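Local coordinates for ABC transporter, substrate binding protein (Aeropyrum pernix, PDB 3EAF) that probably binds a solute between two alpha/beta lobes and hands it to an ABC transporter for uptake, and also carries a magnesium ion, at residues Ser309-Leu312 / Glu318-Lys321; Glu66-Phe71 / Asp96-Thr101; Lys33-Lys38 / Asn296-Ile301; Lys22-Gly27 / Ile81-Ala86; Ile258-Gly263 / Glu267-Ile272. One frame throughout, in Å; residues are numbered along the deposited sequence.

Contact 1 (Ser309-Leu312 / Glu318-Lys321); sequences SQDL and EALK
The carboxylate of Asp311 presents one face to the CB methyl of Ala319, which sits almost directly above CG and lies 3.6 Å from OD1. At the rim of the same group OD1 is taken by a salt bridge to Arg315 NE, which, with a water on OD2, should limit its rotation. The contact joins two consecutive helices, 309-315 and 317-326, on the flank of the first lobe of a periplasmic-binding-protein fold; the second of them goes on to Glu325, a ligand of the magnesium ion. The small Ala319 lets the helices come close: the CA atoms of Leu312 and Ala319 are 5.8 Å apart, and the Ala319 CB also touches the backbone O of Asp311 at 3.5 Å. On the inward side the packing is apolar. Leu312 sends CD1 across to CD2 of Leu320 at 4.0 Å, the two side chains crossing at a slant. Leu312 continues onto Ile5 of strand 3-11 in the sheet of the first lobe, while Leu320 rests on Leu300, Ala303 and Ile304 of helix 288-304. No direct hydrogen bond links the two segments. Instead the water, tilted to the same side of the carboxylate plane as the Ala319 methyl, donates to Asp311 OD2 at 3.1 Å and to the backbone O of Ala319 at 2.7 Å.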
# COMPACT_ATOMS: atom_id res chain seq x y z
N SER A 309 -29.85 4.29 -3.68
CA SER A 309 -29.66 5.68 -4.12
C SER A 309 -30.17 6.67 -3.07
O SER A 309 -29.60 7.75 -2.91
CB SER A 309 -30.35 5.92 -5.47
OG SER A 309 -31.71 5.55 -5.43
N GLN A 310 -31.24 6.30 -2.37
CA GLN A 310 -31.78 7.13 -1.28
C GLN A 310 -30.72 7.29 -0.20
O GLN A 310 -30.44 8.40 0.25
CB GLN A 310 -33.05 6.51 -0.69
CG GLN A 310 -34.26 6.48 -1.63
CD GLN A 310 -34.23 5.32 -2.63
OE1 GLN A 310 -33.52 4.33 -2.45
NE2 GLN A 310 -35.03 5.44 -3.69
N ASP A 311 -30.12 6.16 0.19
CA ASP A 311 -29.06 6.12 1.20
C ASP A 311 -27.86 6.95 0.78
O ASP A 311 -27.33 7.74 1.57
CB ASP A 311 -28.65 4.66 1.44
CG ASP A 311 -28.13 4.41 2.85
OD1 ASP A 311 -28.08 5.36 3.66
OD2 ASP A 311 -27.75 3.25 3.12
N LEU A 312 -27.43 6.80 -0.47
CA LEU A 312 -26.30 7.54 -1.02
C LEU A 312 -26.56 9.05 -1.02
O LEU A 312 -25.69 9.84 -0.65
CB LEU A 312 -25.92 7.04 -2.42
CG LEU A 312 -24.59 7.50 -3.03
CD1 LEU A 312 -23.39 7.08 -2.17
CD2 LEU A 312 -24.44 6.97 -4.46
N GLU A 318 -21.26 8.47 4.81
CA GLU A 318 -21.70 7.57 5.88
C GLU A 318 -22.38 6.30 5.36
O GLU A 318 -22.22 5.23 5.94
CB GLU A 318 -22.62 8.30 6.86
CG GLU A 318 -22.99 7.50 8.09
CD GLU A 318 -23.75 8.33 9.11
OE1 GLU A 318 -24.87 8.79 8.78
OE2 GLU A 318 -23.22 8.52 10.22
N ALA A 319 -23.14 6.43 4.27
CA ALA A 319 -23.74 5.26 3.62
C ALA A 319 -22.64 4.36 3.07
O ALA A 319 -22.74 3.13 3.15
CB ALA A 319 -24.69 5.70 2.51
N LEU A 320 -21.59 4.97 2.52
CA LEU A 320 -20.45 4.23 1.98
C LEU A 320 -19.64 3.53 3.07
O LEU A 320 -19.26 2.36 2.90
CB LEU A 320 -19.54 5.16 1.16
CG LEU A 320 -20.11 5.70 -0.16
CD1 LEU A 320 -19.18 6.73 -0.76
CD2 LEU A 320 -20.38 4.58 -1.16
N LYS A 321 -19.39 4.23 4.18
CA LYS A 321 -18.69 3.63 5.34
C LYS A 321 -19.40 2.39 5.86
O LYS A 321 -18.78 1.36 6.11
CB LYS A 321 -18.53 4.63 6.49
CG LYS A 321 -18.52 3.94 7.89
CD LYS A 321 -18.05 4.84 8.99
CE LYS A 321 -18.86 4.68 10.27
NZ LYS A 321 -18.85 3.32 10.87
O HOH W 1 -25.03 1.84 3.69

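Contact 2 (Glu66-Phe71 / Asp96-Thr101); sequences EYYREF and DTDKIT
Tyr68 bridges helix 61-74 and the end of helix 85-98, reaching Asp98 and Ile100 with the outer half of its ring. From CB the side chain leaves with CG opposite the backbone N (chi1 176°), which carries the ring out toward the other segment. Further out the two ring borders part company: Tyr68 CE1 lies 4.0 Å from the Ile100 CD1 methyl, whereas Tyr68 CE2 is 3.5 Å from Asp98 OD2. At the tip, OH donates a short hydrogen bond of 2.6 Å to Asp98 OD2, arriving at the anti lone pair of that oxygen, with ring and carboxylate nearly coplanar at 18°. The hydroxyl also brushes Ile100 CD1 at 3.6 Å. Three donors, Tyr68 OH, Arg72 NH1 in a salt bridge and Gln94 NE2, converge on this one oxygen and would be expected to favour the charged carboxylate. Just beyond, Lys99 with its positive phi closes helix 85-98 in a Schellman motif, turning the chain so that Ile100 faces Tyr68. Strand 79-82, helix 85-98 and strand 101-104 form a beta-alpha-beta crossover, the repeating element of the periplasmic-binding-protein lobe, here fastened to the preceding helix.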
# COMPACT_ATOMS: atom_id res chain seq x y z
N GLU A 66 -4.71 21.57 2.55
CA GLU A 66 -5.33 22.56 1.66
C GLU A 66 -6.28 21.91 0.64
O GLU A 66 -7.41 22.38 0.44
CB GLU A 66 -4.25 23.40 0.97
CG GLU A 66 -3.65 24.46 1.90
CD GLU A 66 -2.27 24.95 1.46
OE1 GLU A 66 -1.72 24.43 0.46
OE2 GLU A 66 -1.74 25.86 2.13
N TYR A 67 -5.82 20.84 -0.00
CA TYR A 67 -6.66 20.11 -0.96
C TYR A 67 -7.82 19.38 -0.30
O TYR A 67 -8.88 19.21 -0.92
CB TYR A 67 -5.83 19.16 -1.81
CG TYR A 67 -4.92 19.84 -2.81
CD1 TYR A 67 -5.29 21.03 -3.44
CD2 TYR A 67 -3.68 19.28 -3.15
CE1 TYR A 67 -4.45 21.65 -4.36
CE2 TYR A 67 -2.85 19.89 -4.08
CZ TYR A 67 -3.24 21.08 -4.67
OH TYR A 67 -2.41 21.69 -5.59
N TYR A 68 -7.63 18.94 0.94
CA TYR A 68 -8.73 18.34 1.71
C TYR A 68 -9.87 19.33 1.93
O TYR A 68 -11.03 19.00 1.71
CB TYR A 68 -8.26 17.81 3.07
CG TYR A 68 -9.43 17.28 3.88
CD1 TYR A 68 -10.01 16.04 3.57
CD2 TYR A 68 -10.00 18.03 4.92
CE1 TYR A 68 -11.10 15.56 4.28
CE2 TYR A 68 -11.11 17.55 5.64
CZ TYR A 68 -11.65 16.32 5.31
OH TYR A 68 -12.73 15.81 6.00
N ARG A 69 -9.51 20.54 2.38
CA ARG A 69 -10.50 21.60 2.57
C ARG A 69 -11.20 21.94 1.25
O ARG A 69 -12.41 22.12 1.23
CB ARG A 69 -9.88 22.82 3.25
CG ARG A 69 -9.48 22.57 4.72
CD ARG A 69 -9.09 23.84 5.48
NE ARG A 69 -7.93 24.52 4.88
CZ ARG A 69 -6.66 24.28 5.21
NH1 ARG A 69 -6.35 23.37 6.13
NH2 ARG A 69 -5.69 24.96 4.60
N GLU A 70 -10.44 21.99 0.15
CA GLU A 70 -11.00 22.18 -1.19
C GLU A 70 -11.98 21.07 -1.58
O GLU A 70 -13.09 21.35 -2.04
CB GLU A 70 -9.90 22.30 -2.25
CG GLU A 70 -10.43 22.49 -3.67
CD GLU A 70 -9.35 22.67 -4.73
OE1 GLU A 70 -8.26 22.07 -4.61
OE2 GLU A 70 -9.60 23.40 -5.71
N PHE A 71 -11.57 19.81 -1.41
CA PHE A 71 -12.45 18.67 -1.67
C PHE A 71 -13.77 18.81 -0.91
O PHE A 71 -14.84 18.65 -1.49
CB PHE A 71 -11.78 17.34 -1.28
CG PHE A 71 -10.68 16.88 -2.20
CD1 PHE A 71 -10.63 17.28 -3.54
CD2 PHE A 71 -9.70 16.00 -1.74
CE1 PHE A 71 -9.61 16.83 -4.38
CE2 PHE A 71 -8.68 15.55 -2.57
CZ PHE A 71 -8.63 15.97 -3.89
N ASP A 96 -13.73 11.71 9.90
CA ASP A 96 -14.80 11.13 10.72
C ASP A 96 -15.85 12.19 11.02
O ASP A 96 -17.04 11.98 10.79
CB ASP A 96 -14.23 10.53 12.01
CG ASP A 96 -15.32 10.05 12.96
OD1 ASP A 96 -16.21 9.28 12.53
OD2 ASP A 96 -15.28 10.43 14.15
N THR A 97 -15.40 13.34 11.52
CA THR A 97 -16.26 14.51 11.75
C THR A 97 -17.06 14.87 10.49
O THR A 97 -18.28 15.03 10.55
CB THR A 97 -15.41 15.72 12.21
OG1 THR A 97 -14.72 15.37 13.42
CG2 THR A 97 -16.27 16.94 12.46
N ASP A 98 -16.36 14.96 9.36
CA ASP A 98 -16.96 15.36 8.08
C ASP A 98 -17.70 14.25 7.34
O ASP A 98 -18.36 14.51 6.33
CB ASP A 98 -15.89 15.97 7.18
CG ASP A 98 -15.29 17.23 7.76
OD1 ASP A 98 -16.00 17.92 8.53
OD2 ASP A 98 -14.12 17.53 7.45
N LYS A 99 -17.56 13.02 7.83
CA LYS A 99 -18.23 11.84 7.25
C LYS A 99 -17.84 11.57 5.80
O LYS A 99 -18.69 11.33 4.95
CB LYS A 99 -19.76 11.94 7.39
CG LYS A 99 -20.25 12.10 8.82
CD LYS A 99 -21.70 11.63 8.93
CE LYS A 99 -22.50 12.43 9.94
NZ LYS A 99 -21.96 12.29 11.32
N ILE A 100 -16.53 11.62 5.54
CA ILE A 100 -15.99 11.37 4.20
C ILE A 100 -15.23 10.04 4.21
O ILE A 100 -14.26 9.87 4.98
CB ILE A 100 -15.05 12.53 3.75
CG1 ILE A 100 -15.83 13.84 3.64
CG2 ILE A 100 -14.34 12.19 2.42
CD1 ILE A 100 -14.99 15.08 3.29
N THR A 101 -15.69 9.08 3.40
CA THR A 101 -15.02 7.77 3.29
C THR A 101 -13.63 7.96 2.66
O THR A 101 -13.50 8.56 1.59
CB THR A 101 -15.86 6.76 2.47
OG1 THR A 101 -16.97 6.32 3.25
CG2 THR A 101 -15.03 5.53 2.08

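Contact 3 (Lys33-Lys38 / Asn296-Ile301); sequences KYFNEK and NVWLLI
Phe35 and Trp298 meet obliquely, their side chains crossing at about a right angle while the phenyl ring and the five-membered ring of the indole are inclined by 38°, with centroids 4.4 Å apart. Phe35 leads with its outermost atom: CZ hangs over one face of the indole, 3.4 Å from both CD1 and NE1 of Trp298. In Trp298, chi1 of -157° combined with chi2 of -11° sends the indole out from its helix with that face toward Phe35. Ile301, about one turn further on, takes the inner part of the phenylalanine. Its CG1 lies 3.6 Å from Phe35 CD2 and its CG2 stands above one ring face near the rim, while Tyr34 covers the opposite face. Phe35 is therefore wedged between its own neighbour and two side chains of helix 288-304. One residue before Trp298, Val297 continues the packing onto Ala28, Ala31 and Phe32 of helix 18-38. Helix 288-304, although it follows the five parallel strands of the second lobe in sequence, lies beside helix 18-38 on the first lobe, the chain having crossed back between the lobes as in type I periplasmic binding proteins.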
# COMPACT_ATOMS: atom_id res chain seq x y z
N LYS A 33 -12.44 6.02 -14.90
CA LYS A 33 -12.93 6.09 -16.27
C LYS A 33 -13.59 4.77 -16.68
O LYS A 33 -14.64 4.79 -17.33
CB LYS A 33 -11.79 6.44 -17.24
CG LYS A 33 -11.21 7.84 -17.05
CD LYS A 33 -10.00 8.03 -17.94
CE LYS A 33 -9.50 9.47 -17.95
NZ LYS A 33 -8.43 9.62 -18.97
N TYR A 34 -12.99 3.65 -16.27
CA TYR A 34 -13.50 2.32 -16.59
C TYR A 34 -14.90 2.09 -16.05
O TYR A 34 -15.82 1.81 -16.83
CB TYR A 34 -12.57 1.22 -16.08
CG TYR A 34 -13.00 -0.19 -16.41
CD1 TYR A 34 -12.85 -0.71 -17.70
CD2 TYR A 34 -13.54 -1.02 -15.43
CE1 TYR A 34 -13.23 -2.01 -18.01
CE2 TYR A 34 -13.93 -2.33 -15.73
CZ TYR A 34 -13.77 -2.82 -17.01
OH TYR A 34 -14.16 -4.11 -17.30
N PHE A 35 -15.06 2.20 -14.74
CA PHE A 35 -16.34 1.90 -14.11
C PHE A 35 -17.43 2.92 -14.47
O PHE A 35 -18.60 2.55 -14.63
CB PHE A 35 -16.19 1.71 -12.59
CG PHE A 35 -15.37 0.50 -12.22
CD1 PHE A 35 -15.84 -0.78 -12.48
CD2 PHE A 35 -14.12 0.65 -11.61
CE1 PHE A 35 -15.08 -1.91 -12.14
CE2 PHE A 35 -13.36 -0.48 -11.26
CZ PHE A 35 -13.84 -1.75 -11.53
N ASN A 36 -17.05 4.19 -14.61
CA ASN A 36 -17.99 5.20 -15.11
C ASN A 36 -18.63 4.75 -16.44
O ASN A 36 -19.87 4.71 -16.56
CB ASN A 36 -17.32 6.57 -15.28
CG ASN A 36 -17.32 7.39 -13.99
OD1 ASN A 36 -18.16 7.20 -13.11
ND2 ASN A 36 -16.37 8.32 -13.88
N GLU A 37 -17.78 4.39 -17.39
CA GLU A 37 -18.18 3.98 -18.74
C GLU A 37 -18.95 2.65 -18.76
O GLU A 37 -19.94 2.51 -19.48
CB GLU A 37 -16.94 3.92 -19.65
CG GLU A 37 -17.17 3.43 -21.09
CD GLU A 37 -17.93 4.41 -21.96
OE1 GLU A 37 -17.87 5.63 -21.73
OE2 GLU A 37 -18.61 3.94 -22.91
N LYS A 38 -18.49 1.67 -17.98
CA LYS A 38 -19.18 0.37 -17.92
C LYS A 38 -20.54 0.51 -17.24
O LYS A 38 -21.49 -0.19 -17.58
CB LYS A 38 -18.32 -0.67 -17.18
CG LYS A 38 -17.11 -1.18 -17.97
CD LYS A 38 -17.51 -2.09 -19.12
CE LYS A 38 -16.30 -2.70 -19.80
NZ LYS A 38 -16.64 -3.42 -21.07
N ASN A 296 -8.12 0.55 -5.10
CA ASN A 296 -8.69 1.54 -4.18
C ASN A 296 -10.00 2.12 -4.72
O ASN A 296 -10.99 2.19 -4.00
CB ASN A 296 -7.69 2.64 -3.81
CG ASN A 296 -6.68 2.17 -2.74
OD1 ASN A 296 -6.61 0.98 -2.43
ND2 ASN A 296 -5.92 3.11 -2.18
N VAL A 297 -10.00 2.50 -5.99
CA VAL A 297 -11.21 2.98 -6.64
C VAL A 297 -12.27 1.87 -6.69
O VAL A 297 -13.45 2.12 -6.39
CB VAL A 297 -10.91 3.53 -8.05
CG1 VAL A 297 -12.19 3.88 -8.79
CG2 VAL A 297 -9.97 4.75 -7.95
N TRP A 298 -11.84 0.66 -7.02
CA TRP A 298 -12.76 -0.48 -7.15
C TRP A 298 -13.46 -0.78 -5.84
O TRP A 298 -14.65 -1.12 -5.84
CB TRP A 298 -12.02 -1.73 -7.63
CG TRP A 298 -12.88 -2.77 -8.31
CD1 TRP A 298 -14.26 -2.81 -8.37
CD2 TRP A 298 -12.42 -3.92 -9.03
NE1 TRP A 298 -14.67 -3.91 -9.10
CE2 TRP A 298 -13.57 -4.61 -9.50
CE3 TRP A 298 -11.15 -4.45 -9.31
CZ2 TRP A 298 -13.47 -5.80 -10.24
CZ3 TRP A 298 -11.06 -5.63 -10.06
CH2 TRP A 298 -12.22 -6.28 -10.52
N LEU A 299 -12.74 -0.68 -4.72
CA LEU A 299 -13.35 -0.88 -3.41
C LEU A 299 -14.49 0.12 -3.20
O LEU A 299 -15.54 -0.24 -2.67
CB LEU A 299 -12.30 -0.77 -2.29
CG LEU A 299 -12.81 -1.01 -0.86
CD1 LEU A 299 -13.19 -2.49 -0.64
CD2 LEU A 299 -11.79 -0.56 0.18
N LEU A 300 -14.27 1.37 -3.60
CA LEU A 300 -15.32 2.39 -3.55
C LEU A 300 -16.53 2.01 -4.42
O LEU A 300 -17.68 2.14 -3.98
CB LEU A 300 -14.76 3.75 -3.98
CG LEU A 300 -15.74 4.91 -4.13
CD1 LEU A 300 -16.36 5.29 -2.79
CD2 LEU A 300 -15.06 6.11 -4.78
N ILE A 301 -16.27 1.55 -5.64
CA ILE A 301 -17.32 1.11 -6.57
C ILE A 301 -18.19 0.03 -5.93
O ILE A 301 -19.42 0.09 -6.00
CB ILE A 301 -16.72 0.56 -7.90
CG1 ILE A 301 -15.90 1.63 -8.63
CG2 ILE A 301 -17.81 -0.04 -8.80
CD1 ILE A 301 -16.57 2.97 -8.79

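Contact 4 (Lys22-Gly27 / Ile81-Ala86); sequences KGYSLG and IGWGTA
A T-shaped aromatic pair and a weak hydrogen bond join Tyr24, on helix 18-38, to the end of strand 79-82 and the loop after it, in the buried middle of the molecule. The edge of Trp83 points at the face of Tyr24: the planes stand at 62° and the tyrosine ring and the six-membered ring of the indole have centroids 5.0 Å apart. Trp83 CZ3 makes the closest approach, 3.5 Å from Tyr24 CG, and Trp83 CE3 follows along the ring at 3.7 Å from Tyr24 CD2. The side chains run past each other in opposite directions: in Tyr24 a chi1 of 176° swings the ring away from its own N and toward the strand, while the indole returns toward the helix. The other end of the indole is anchored by a hydrogen bond between Trp83 NE1 and Thr17 OG1. In a periplasmic-binding-protein lobe the loops at the C-terminal ends of the parallel strands border the interlobe cleft, and Trp83 fits that position: it meets Trp233 edge-to-face, and a glycerol, probably from the crystallisation liquor, lies about 4 Å from its side chain. Gly84 then serves as N-cap of helix 85-98, and Thr85 OG1 is hydrogen-bonded to a glycerol. At the tip of Tyr24, OH donates weakly to the backbone O of Gly82 at 2.8 Å and is also hydrogen-bonded to Asn296 ND2 of helix 288-304. Ile81 CG2 packs against this hydroxyl, 3.3 Å from Tyr24 OH and 4.1 Å from Tyr24 CZ.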
# COMPACT_ATOMS: atom_id res chain seq x y z
N LYS A 22 3.13 7.86 -9.20
CA LYS A 22 2.70 8.05 -10.59
C LYS A 22 1.83 6.88 -11.07
O LYS A 22 0.75 7.10 -11.61
CB LYS A 22 3.90 8.23 -11.52
CG LYS A 22 4.61 9.57 -11.41
CD LYS A 22 5.82 9.58 -12.36
CE LYS A 22 6.63 10.86 -12.24
NZ LYS A 22 6.00 12.02 -12.95
N GLY A 23 2.31 5.66 -10.87
CA GLY A 23 1.59 4.45 -11.25
C GLY A 23 0.25 4.34 -10.53
O GLY A 23 -0.77 4.03 -11.14
N TYR A 24 0.26 4.59 -9.22
CA TYR A 24 -0.97 4.59 -8.44
C TYR A 24 -2.01 5.56 -9.02
O TYR A 24 -3.19 5.22 -9.15
CB TYR A 24 -0.65 4.96 -6.99
CG TYR A 24 -1.83 5.10 -6.06
CD1 TYR A 24 -2.27 4.02 -5.29
CD2 TYR A 24 -2.48 6.33 -5.89
CE1 TYR A 24 -3.32 4.14 -4.41
CE2 TYR A 24 -3.54 6.46 -5.00
CZ TYR A 24 -3.96 5.36 -4.26
OH TYR A 24 -5.02 5.48 -3.38
N SER A 25 -1.56 6.77 -9.36
CA SER A 25 -2.45 7.78 -9.95
C SER A 25 -3.05 7.32 -11.27
O SER A 25 -4.25 7.47 -11.51
CB SER A 25 -1.74 9.11 -10.15
OG SER A 25 -2.66 10.06 -10.66
N LEU A 26 -2.20 6.76 -12.14
CA LEU A 26 -2.65 6.19 -13.40
C LEU A 26 -3.70 5.10 -13.19
O LEU A 26 -4.71 5.07 -13.90
CB LEU A 26 -1.46 5.65 -14.21
CG LEU A 26 -1.75 4.87 -15.51
CD1 LEU A 26 -2.62 5.66 -16.51
CD2 LEU A 26 -0.44 4.42 -16.17
N GLY A 27 -3.46 4.20 -12.24
CA GLY A 27 -4.41 3.12 -11.95
C GLY A 27 -5.73 3.61 -11.41
O GLY A 27 -6.78 3.08 -11.76
N ILE A 81 -9.95 9.20 -2.41
CA ILE A 81 -8.93 8.20 -2.67
C ILE A 81 -7.61 8.90 -2.40
O ILE A 81 -7.19 9.78 -3.16
CB ILE A 81 -9.01 7.69 -4.14
CG1 ILE A 81 -10.42 7.13 -4.44
CG2 ILE A 81 -7.89 6.67 -4.44
CD1 ILE A 81 -10.83 5.88 -3.64
N GLY A 82 -6.98 8.52 -1.28
CA GLY A 82 -5.83 9.26 -0.77
C GLY A 82 -4.49 8.57 -0.88
O GLY A 82 -4.35 7.55 -1.56
N TRP A 83 -3.50 9.13 -0.18
CA TRP A 83 -2.11 8.73 -0.36
C TRP A 83 -1.32 8.54 0.96
O TRP A 83 -1.38 7.47 1.56
CB TRP A 83 -1.39 9.68 -1.35
CG TRP A 83 0.03 9.29 -1.65
CD1 TRP A 83 1.17 9.92 -1.23
CD2 TRP A 83 0.46 8.15 -2.41
NE1 TRP A 83 2.28 9.25 -1.69
CE2 TRP A 83 1.87 8.16 -2.42
CE3 TRP A 83 -0.22 7.12 -3.08
CZ2 TRP A 83 2.63 7.18 -3.07
CZ3 TRP A 83 0.54 6.14 -3.74
CH2 TRP A 83 1.95 6.18 -3.72
N GLY A 84 -0.61 9.58 1.40
CA GLY A 84 0.49 9.41 2.37
C GLY A 84 0.08 9.09 3.80
O GLY A 84 -0.98 9.52 4.26
N THR A 85 0.91 8.32 4.50
CA THR A 85 0.63 7.97 5.91
C THR A 85 0.47 9.19 6.81
O THR A 85 -0.52 9.28 7.56
CB THR A 85 1.70 7.01 6.49
OG1 THR A 85 1.54 5.71 5.91
CG2 THR A 85 1.57 6.88 8.02
N ALA A 86 1.42 10.12 6.75
CA ALA A 86 1.39 11.33 7.58
C ALA A 86 0.09 12.10 7.41
O ALA A 86 -0.62 12.35 8.38
CB ALA A 86 2.61 12.24 7.31

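Contact 5 (Ile258-Gly263 / Glu267-Ile272); sequences IYPMFG and EGIQTI
Ile269 is the centre of this contact, with both its branches set into the bend made by Ile258, Pro260 and Gly263. Its CG1 meets Ile258 CG2 at 3.7 Å, the two side chains crossing at about a right angle. The other branch, CG2, bears on the proline: it lies 3.9 Å from Pro260 CA and 4.3 Å from Pro260 CB. Gly263 contributes backbone alone, its carbonyl O coming 3.4 Å from both Ile269 CB and Ile269 CG2. The bend contains a short 3-10 turn, residues 260-262, bound by Phe262 N to Tyr259 O and Gly263 N to Pro260 O, each 3.0 Å long. It belongs to a strand-to-helix connection of the periplasmic-binding-protein fold, leaving strand 251-255 of the second sheet and entering helix 267-278, so the first turn of that helix folds back over the loop leading into it. Ile258 extends the apolar patch to Phe353 and Leu365 of the two antiparallel strands, and Pro260 reaches Val291 of helix 288-304. In this apolar setting the carbonyl O of Ile258 is buried without a polar partner; nearby, 3.9 Å away, stands the Ile269 CD1 methyl.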
# COMPACT_ATOMS: atom_id res chain seq x y z
N ILE A 258 -1.63 -9.33 -6.28
CA ILE A 258 -0.94 -10.06 -7.34
C ILE A 258 -0.41 -9.08 -8.40
O ILE A 258 -1.08 -8.10 -8.75
CB ILE A 258 -1.86 -11.16 -7.96
CG1 ILE A 258 -1.05 -12.24 -8.68
CG2 ILE A 258 -2.92 -10.55 -8.90
CD1 ILE A 258 -0.11 -13.05 -7.76
N TYR A 259 0.82 -9.32 -8.88
CA TYR A 259 1.39 -8.51 -9.95
C TYR A 259 0.71 -8.92 -11.25
O TYR A 259 0.35 -10.09 -11.41
CB TYR A 259 2.88 -8.78 -10.13
CG TYR A 259 3.83 -8.25 -9.08
CD1 TYR A 259 3.41 -7.97 -7.78
CD2 TYR A 259 5.18 -8.06 -9.40
CE1 TYR A 259 4.31 -7.50 -6.82
CE2 TYR A 259 6.08 -7.60 -8.46
CZ TYR A 259 5.65 -7.32 -7.17
OH TYR A 259 6.55 -6.87 -6.26
N PRO A 260 0.53 -7.96 -12.20
CA PRO A 260 -0.00 -8.36 -13.51
C PRO A 260 0.74 -9.54 -14.17
O PRO A 260 0.10 -10.41 -14.74
CB PRO A 260 0.15 -7.08 -14.35
CG PRO A 260 0.06 -5.97 -13.35
CD PRO A 260 0.77 -6.51 -12.11
N MSE A 261 2.07 -9.58 -14.05
CA MSE A 261 2.89 -10.67 -14.62
C MSE A 261 2.62 -12.08 -14.05
O MSE A 261 2.96 -13.08 -14.68
CB MSE A 261 4.39 -10.36 -14.51
CG MSE A 261 4.88 -10.16 -13.08
SE MSE A 261 6.81 -9.97 -12.94
CE MSE A 261 7.17 -8.59 -14.26
N PHE A 262 2.03 -12.15 -12.86
CA PHE A 262 1.63 -13.43 -12.27
C PHE A 262 0.11 -13.63 -12.33
O PHE A 262 -0.44 -14.58 -11.75
CB PHE A 262 2.10 -13.56 -10.80
CG PHE A 262 3.57 -13.31 -10.60
CD1 PHE A 262 4.53 -14.01 -11.34
CD2 PHE A 262 4.01 -12.40 -9.64
CE1 PHE A 262 5.89 -13.78 -11.15
CE2 PHE A 262 5.37 -12.16 -9.44
CZ PHE A 262 6.32 -12.86 -10.20
N GLY A 263 -0.58 -12.74 -13.04
CA GLY A 263 -2.03 -12.69 -12.99
C GLY A 263 -2.74 -12.76 -14.32
O GLY A 263 -3.87 -12.30 -14.44
N GLU A 267 -9.06 -12.42 -12.86
CA GLU A 267 -10.17 -11.62 -13.37
C GLU A 267 -9.89 -10.12 -13.23
O GLU A 267 -10.01 -9.36 -14.20
CB GLU A 267 -11.48 -12.03 -12.67
CG GLU A 267 -12.76 -11.62 -13.39
CD GLU A 267 -13.16 -10.17 -13.13
OE1 GLU A 267 -12.67 -9.59 -12.13
OE2 GLU A 267 -13.96 -9.60 -13.91
N GLY A 268 -9.49 -9.70 -12.02
CA GLY A 268 -9.23 -8.29 -11.72
C GLY A 268 -8.07 -7.69 -12.51
O GLY A 268 -8.12 -6.53 -12.89
N ILE A 269 -7.04 -8.50 -12.74
CA ILE A 269 -5.93 -8.12 -13.63
C ILE A 269 -6.42 -7.95 -15.08
O ILE A 269 -6.03 -7.01 -15.78
CB ILE A 269 -4.76 -9.15 -13.56
CG1 ILE A 269 -4.11 -9.17 -12.16
CG2 ILE A 269 -3.70 -8.86 -14.62
CD1 ILE A 269 -3.55 -7.82 -11.69
N GLN A 270 -7.28 -8.86 -15.54
CA GLN A 270 -7.88 -8.74 -16.87
C GLN A 270 -8.84 -7.55 -16.99
O GLN A 270 -8.98 -6.97 -18.07
CB GLN A 270 -8.56 -10.05 -17.30
CG GLN A 270 -7.57 -11.17 -17.62
CD GLN A 270 -6.50 -10.76 -18.63
OE1 GLN A 270 -6.78 -10.11 -19.62
NE2 GLN A 270 -5.27 -11.15 -18.36
N THR A 271 -9.48 -7.20 -15.87
CA THR A 271 -10.32 -6.00 -15.79
C THR A 271 -9.49 -4.73 -16.01
O THR A 271 -9.90 -3.83 -16.75
CB THR A 271 -11.07 -5.96 -14.43
OG1 THR A 271 -12.00 -7.06 -14.36
CG2 THR A 271 -11.82 -4.66 -14.24
N ILE A 272 -8.32 -4.68 -15.38
CA ILE A 272 -7.39 -3.56 -15.56
C ILE A 272 -6.88 -3.48 -17.00
O ILE A 272 -6.83 -2.40 -17.59
CB ILE A 272 -6.21 -3.60 -14.52
CG1 ILE A 272 -6.77 -3.54 -13.09
CG2 ILE A 272 -5.22 -2.44 -14.78
CD1 ILE A 272 -5.75 -3.74 -11.96

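From the N terminus, helix 18-38 supplies first segments to contact 4 and then to contact 3. Contact 2 opens on helix 61-74 before contact 4 closes at the end of strand 79-82, and itself closes at the end of helix 85-98; contact 4 therefore crosses both contact 2 and contact 3. The chain next builds most of the second lobe, and contact 5 ties a short loop on its way back. Only then does helix 288-304 complete contact 3, whose span encloses contacts 2 and 5. Contact 1 follows in series. Contact 3 touches contacts 1, 4 and 5, the last through Tyr34 against Thr271, and contact 1 meets contact 2 where Glu318 packs on Lys99.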